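Local coordinates for ferric-chelate reductase (NAD(P)H) (PDB 1I0R), which reduces ferric iron held in chelators such as siderophores, using NAD(P)H as electron donor and a bound flavin cofactor, and works as a homodimer, at residues 56-62 with 115-120; 90-94 with 103-107. One frame throughout, in Å; residues are numbered along the deposited sequence.

Contact 1 (56-62 with 115-120); sequences VKESGAF and AKVVKE
Phe62 lays one ring face over the methyl of Ala115, a CH-pi contact with Ala115 CB 4.0 Å from the ring centroid and set toward the rim. With chi1 at 66°, its CG sits between the backbone N and the carbonyl carbon, which brings the ring over toward Ala115. The same ring receives Val117 CG2 at its edge, in plane. Val117 CG2 also meets Val56 CG1 at 3.8 Å, the two valines crossing at about a right angle, so one branch of Val117 bridges helix and strand. Phe62 N and O pair with Ala115 O and N, and Val117 N is hydrogen-bonded to Gly60 O at 2.9 Å from well above the carbonyl plane. Further out, Lys57 bends at its last torsion (chi4 59°) to form a salt bridge, NZ to Glu120 OE1 at 2.9 Å. Glu120 OE2 is hydrogen-bonded to two waters, one also near Val56 O, the other donating to Lys57 O. Gly60, just past the helix, takes positive phi, and Ser59 OG accepts from Ala61 N in an ST turn. The turn leads from helix 51-59, where Val56 packs on FMN-binding Leu46, into strand 61-67, antiparallel to strand 109-122 in the six-stranded flavin reductase barrel.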
loop_
_atom_site.group_PDB
_atom_site.type_symbol
_atom_site.label_atom_id
_atom_site.label_comp_id
_atom_site.label_asym_id
_atom_site.label_seq_id
_atom_site.Cartn_x
_atom_site.Cartn_y
_atom_site.Cartn_z
ATOM N N VAL B 56 3.528 -13.214 14.680
ATOM C CA VAL B 56 4.581 -12.836 13.771
ATOM C C VAL B 56 5.776 -12.379 14.592
ATOM O O VAL B 56 6.915 -12.672 14.253
ATOM C CB VAL B 56 4.129 -11.703 12.818
ATOM C CG1 VAL B 56 5.303 -11.265 11.917
ATOM C CG2 VAL B 56 2.987 -12.194 11.962
ATOM N N LYS B 57 5.521 -11.669 15.681
ATOM C CA LYS B 57 6.620 -11.195 16.510
ATOM C C LYS B 57 7.458 -12.353 17.061
ATOM O O LYS B 57 8.684 -12.296 17.068
ATOM C CB LYS B 57 6.093 -10.331 17.661
ATOM C CG LYS B 57 7.214 -9.606 18.394
ATOM C CD LYS B 57 6.709 -8.561 19.377
ATOM C CE LYS B 57 7.862 -7.673 19.852
ATOM N NZ LYS B 57 8.560 -6.949 18.727
ATOM N N GLU B 58 6.789 -13.418 17.489
ATOM C CA GLU B 58 7.477 -14.578 18.053
ATOM C C GLU B 58 8.121 -15.517 17.029
ATOM O O GLU B 58 9.274 -15.929 17.192
ATOM C CB GLU B 58 6.499 -15.382 18.910
ATOM C CG GLU B 58 5.941 -14.610 20.080
ATOM C CD GLU B 58 4.898 -15.406 20.843
ATOM O OE1 GLU B 58 5.269 -16.447 21.434
ATOM O OE2 GLU B 58 3.714 -14.998 20.844
ATOM N N SER B 59 7.385 -15.851 15.971
ATOM C CA SER B 59 7.883 -16.777 14.957
ATOM C C SER B 59 8.831 -16.220 13.915
ATOM O O SER B 59 9.623 -16.959 13.340
ATOM C CB SER B 59 6.712 -17.416 14.221
ATOM O OG SER B 59 6.109 -16.478 13.337
ATOM N N GLY B 60 8.743 -14.921 13.644
ATOM C CA GLY B 60 9.604 -14.341 12.635
ATOM C C GLY B 60 9.184 -14.690 11.212
ATOM O O GLY B 60 10.006 -14.641 10.305
ATOM N N ALA B 61 7.926 -15.056 10.994
ATOM C CA ALA B 61 7.485 -15.382 9.642
ATOM C C ALA B 61 6.014 -15.070 9.444
ATOM O O ALA B 61 5.262 -14.995 10.406
ATOM C CB ALA B 61 7.750 -16.870 9.333
ATOM N N PHE B 62 5.616 -14.851 8.199
ATOM C CA PHE B 62 4.217 -14.593 7.906
ATOM C C PHE B 62 3.836 -14.987 6.493
ATOM O O PHE B 62 4.701 -15.117 5.601
ATOM C CB PHE B 62 3.837 -13.098 8.183
ATOM C CG PHE B 62 4.507 -12.077 7.273
ATOM C CD1 PHE B 62 3.958 -11.755 6.028
ATOM C CD2 PHE B 62 5.646 -11.396 7.700
ATOM C CE1 PHE B 62 4.555 -10.759 5.219
ATOM C CE2 PHE B 62 6.246 -10.405 6.913
ATOM C CZ PHE B 62 5.700 -10.092 5.676
ATOM N N ALA B 115 6.911 -15.202 3.682
ATOM C CA ALA B 115 8.055 -14.327 3.982
ATOM C C ALA B 115 8.690 -14.543 5.354
ATOM O O ALA B 115 8.012 -14.958 6.293
ATOM C CB ALA B 115 7.610 -12.830 3.845
ATOM N N LYS B 116 9.999 -14.301 5.464
ATOM C CA LYS B 116 10.672 -14.392 6.762
ATOM C C LYS B 116 10.960 -12.937 7.172
ATOM O O LYS B 116 11.428 -12.145 6.346
ATOM C CB LYS B 116 11.991 -15.194 6.708
ATOM C CG LYS B 116 13.080 -14.577 5.846
ATOM C CD LYS B 116 14.429 -15.279 6.024
ATOM C CE LYS B 116 15.562 -14.438 5.392
ATOM N NZ LYS B 116 16.914 -15.096 5.481
ATOM N N VAL B 117 10.645 -12.597 8.416
ATOM C CA VAL B 117 10.866 -11.241 8.928
ATOM C C VAL B 117 12.339 -10.895 9.035
ATOM O O VAL B 117 13.118 -11.614 9.685
ATOM C CB VAL B 117 10.216 -11.035 10.328
ATOM C CG1 VAL B 117 10.550 -9.597 10.861
ATOM C CG2 VAL B 117 8.702 -11.255 10.236
ATOM N N VAL B 118 12.726 -9.775 8.427
ATOM C CA VAL B 118 14.113 -9.338 8.471
ATOM C C VAL B 118 14.251 -8.010 9.202
ATOM O O VAL B 118 15.359 -7.590 9.497
ATOM C CB VAL B 118 14.725 -9.197 7.055
ATOM C CG1 VAL B 118 14.850 -10.582 6.399
ATOM C CG2 VAL B 118 13.863 -8.265 6.206
ATOM N N LYS B 119 13.135 -7.348 9.490
ATOM C CA LYS B 119 13.179 -6.084 10.218
ATOM C C LYS B 119 11.813 -5.734 10.749
ATOM O O LYS B 119 10.791 -6.104 10.165
ATOM C CB LYS B 119 13.660 -4.940 9.314
ATOM C CG LYS B 119 13.965 -3.632 10.069
ATOM C CD LYS B 119 14.367 -2.524 9.102
ATOM C CE LYS B 119 14.659 -1.193 9.812
ATOM N NZ LYS B 119 15.922 -1.200 10.605
ATOM N N GLU B 120 11.802 -5.048 11.881
ATOM C CA GLU B 120 10.563 -4.593 12.480
ATOM C C GLU B 120 10.668 -3.090 12.671
ATOM O O GLU B 120 11.672 -2.589 13.162
ATOM C CB GLU B 120 10.319 -5.269 13.829
ATOM C CG GLU B 120 9.945 -6.734 13.738
ATOM C CD GLU B 120 9.711 -7.347 15.116
ATOM O OE1 GLU B 120 9.677 -6.581 16.110
ATOM O OE2 GLU B 120 9.551 -8.591 15.210
HETATM O O HOH W 1 9.401 -10.967 13.943
HETATM O O HOH W 2 10.408 -9.805 17.375
#

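Contact 2 (90-94 with 103-107)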
loop_
_atom_site.group_PDB
_atom_site.type_symbol
_atom_site.label_atom_id
_atom_site.label_comp_id
_atom_site.label_asym_id
_atom_site.label_seq_id
_atom_site.Cartn_x
_atom_site.Cartn_y
_atom_site.Cartn_z
ATOM N N PHE B 90 -9.831 -21.728 11.216
ATOM C CA PHE B 90 -9.378 -22.589 10.134
ATOM C C PHE B 90 -10.196 -23.832 9.798
ATOM O O PHE B 90 -9.948 -24.458 8.772
ATOM C CB PHE B 90 -7.916 -22.991 10.365
ATOM C CG PHE B 90 -6.963 -21.822 10.402
ATOM C CD1 PHE B 90 -6.795 -21.078 11.565
ATOM C CD2 PHE B 90 -6.244 -21.458 9.265
ATOM C CE1 PHE B 90 -5.924 -19.990 11.601
ATOM C CE2 PHE B 90 -5.367 -20.366 9.289
ATOM C CZ PHE B 90 -5.209 -19.633 10.459
ATOM N N ASP B 91 -11.171 -24.191 10.631
ATOM C CA ASP B 91 -11.978 -25.384 10.358
ATOM C C ASP B 91 -12.681 -25.296 9.006
ATOM O O ASP B 91 -13.492 -24.406 8.765
ATOM C CB ASP B 91 -13.013 -25.613 11.476
ATOM C CG ASP B 91 -13.921 -26.820 11.207
ATOM O OD1 ASP B 91 -13.406 -27.896 10.827
ATOM O OD2 ASP B 91 -15.155 -26.696 11.387
ATOM N N GLY B 92 -12.348 -26.217 8.112
ATOM C CA GLY B 92 -12.974 -26.213 6.806
ATOM C C GLY B 92 -12.338 -25.286 5.783
ATOM O O GLY B 92 -12.875 -25.108 4.691
ATOM N N VAL B 93 -11.201 -24.688 6.123
ATOM C CA VAL B 93 -10.529 -23.787 5.185
ATOM C C VAL B 93 -9.383 -24.510 4.478
ATOM O O VAL B 93 -8.633 -25.262 5.105
ATOM C CB VAL B 93 -9.960 -22.559 5.916
ATOM C CG1 VAL B 93 -9.169 -21.687 4.932
ATOM C CG2 VAL B 93 -11.100 -21.750 6.538
ATOM N N GLU B 94 -9.261 -24.298 3.173
ATOM C CA GLU B 94 -8.188 -24.920 2.415
ATOM C C GLU B 94 -6.889 -24.151 2.614
ATOM O O GLU B 94 -6.827 -22.951 2.348
ATOM C CB GLU B 94 -8.522 -24.949 0.929
ATOM C CG GLU B 94 -7.308 -25.278 0.058
ATOM C CD GLU B 94 -7.591 -25.222 -1.439
ATOM O OE1 GLU B 94 -7.965 -26.279 -2.006
ATOM O OE2 GLU B 94 -7.442 -24.127 -2.047
ATOM N N PRO B 103 0.866 -21.111 8.024
ATOM C CA PRO B 103 -0.205 -21.701 7.233
ATOM C C PRO B 103 -0.498 -20.751 6.067
ATOM O O PRO B 103 -0.759 -19.565 6.287
ATOM C CB PRO B 103 -1.369 -21.777 8.229
ATOM C CG PRO B 103 -1.153 -20.606 9.088
ATOM C CD PRO B 103 0.354 -20.575 9.299
ATOM N N LEU B 104 -0.434 -21.247 4.838
ATOM C CA LEU B 104 -0.724 -20.421 3.665
ATOM C C LEU B 104 -2.137 -20.752 3.218
ATOM O O LEU B 104 -2.391 -21.853 2.694
ATOM C CB LEU B 104 0.266 -20.729 2.538
ATOM C CG LEU B 104 1.716 -20.491 2.967
ATOM C CD1 LEU B 104 2.685 -21.243 2.042
ATOM C CD2 LEU B 104 1.977 -18.966 2.967
ATOM N N VAL B 105 -3.065 -19.809 3.434
ATOM C CA VAL B 105 -4.457 -20.027 3.050
ATOM C C VAL B 105 -4.640 -19.866 1.544
ATOM O O VAL B 105 -4.398 -18.789 0.986
ATOM C CB VAL B 105 -5.404 -19.056 3.789
ATOM C CG1 VAL B 105 -6.837 -19.242 3.308
ATOM C CG2 VAL B 105 -5.334 -19.301 5.285
ATOM N N THR B 106 -5.077 -20.936 0.880
ATOM C CA THR B 106 -5.255 -20.913 -0.565
ATOM C C THR B 106 -6.687 -20.693 -0.996
ATOM O O THR B 106 -6.945 -20.310 -2.144
ATOM C CB THR B 106 -4.733 -22.212 -1.206
ATOM O OG1 THR B 106 -5.321 -23.328 -0.526
ATOM C CG2 THR B 106 -3.214 -22.312 -1.057
ATOM N N GLN B 107 -7.618 -20.914 -0.072
ATOM C CA GLN B 107 -9.031 -20.724 -0.400
ATOM C C GLN B 107 -9.332 -19.259 -0.702
ATOM O O GLN B 107 -8.982 -18.381 0.080
ATOM C CB GLN B 107 -9.917 -21.193 0.743
ATOM C CG GLN B 107 -11.339 -21.518 0.284
ATOM C CD GLN B 107 -12.167 -22.139 1.393
ATOM O OE1 GLN B 107 -11.629 -22.786 2.293
ATOM N NE2 GLN B 107 -13.485 -21.942 1.333
#
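Pro103 and Val105 both meet the ring of Phe90, where a type II beta turn from Phe90 to Val93 folds the chain against the short strand 103-105, itself half of a two-stranded antiparallel sheet beside the barrel. Pro103 CG comes within 4.2 Å of Phe90 CE2, and Val105 CG2 approaches the same ring carbon; both lie oblique to the ring. The other branch of Val105 faces Val93: Val105 CG1, anti to the backbone N (chi1 176°), meets Val93 CG1 at 3.7 Å, and the two side chains cross at about a right angle. Val93 itself is backed by Phe75 of helix 73-78. At Thr106 the chemistry becomes polar. Its N-H goes to Glu94 O, while a short bond from its hydroxyl to the Glu94 carboxylate is less certain, because the hydroxyl is modelled too close to a neighbour. Next, Gln107 N bonds to Glu94 O as well, at a longer 3.3 Å and from the same face of the carbonyl plane, so Glu94 O is gripped twice. The Gln107 side chain runs extended to return a bond to Glu94 N. A leucine in its place would probably leave Glu94 N without this acceptor and the chain just after the turn less firmly tied. Gln107 OE1 accepts from Glu94 N in its carbonyl plane at 2.9 Å, with an N-H...O angle of 159°.

Both contacts are partly buried, each pairing an apolar inner side with a polar outer one, yet they use different parts of the fold. Contact 1 joins the end of helix 51-59 and strand 61-67 to the neighbouring barrel strand 109-122, so regular antiparallel backbone pairing holds it, with an ion pair and waters at its outer end. Contact 2 sets a loop against a short strand of the accessory sheet, and there a side-chain amide joins two backbone N-H groups that share one carbonyl, in place of regular strand pairing. Along the chain, contact 2 is nested inside the loop that contact 1 closes. Their centres lie about 20 Å apart and they do not touch, but strand 14-20 packs against both.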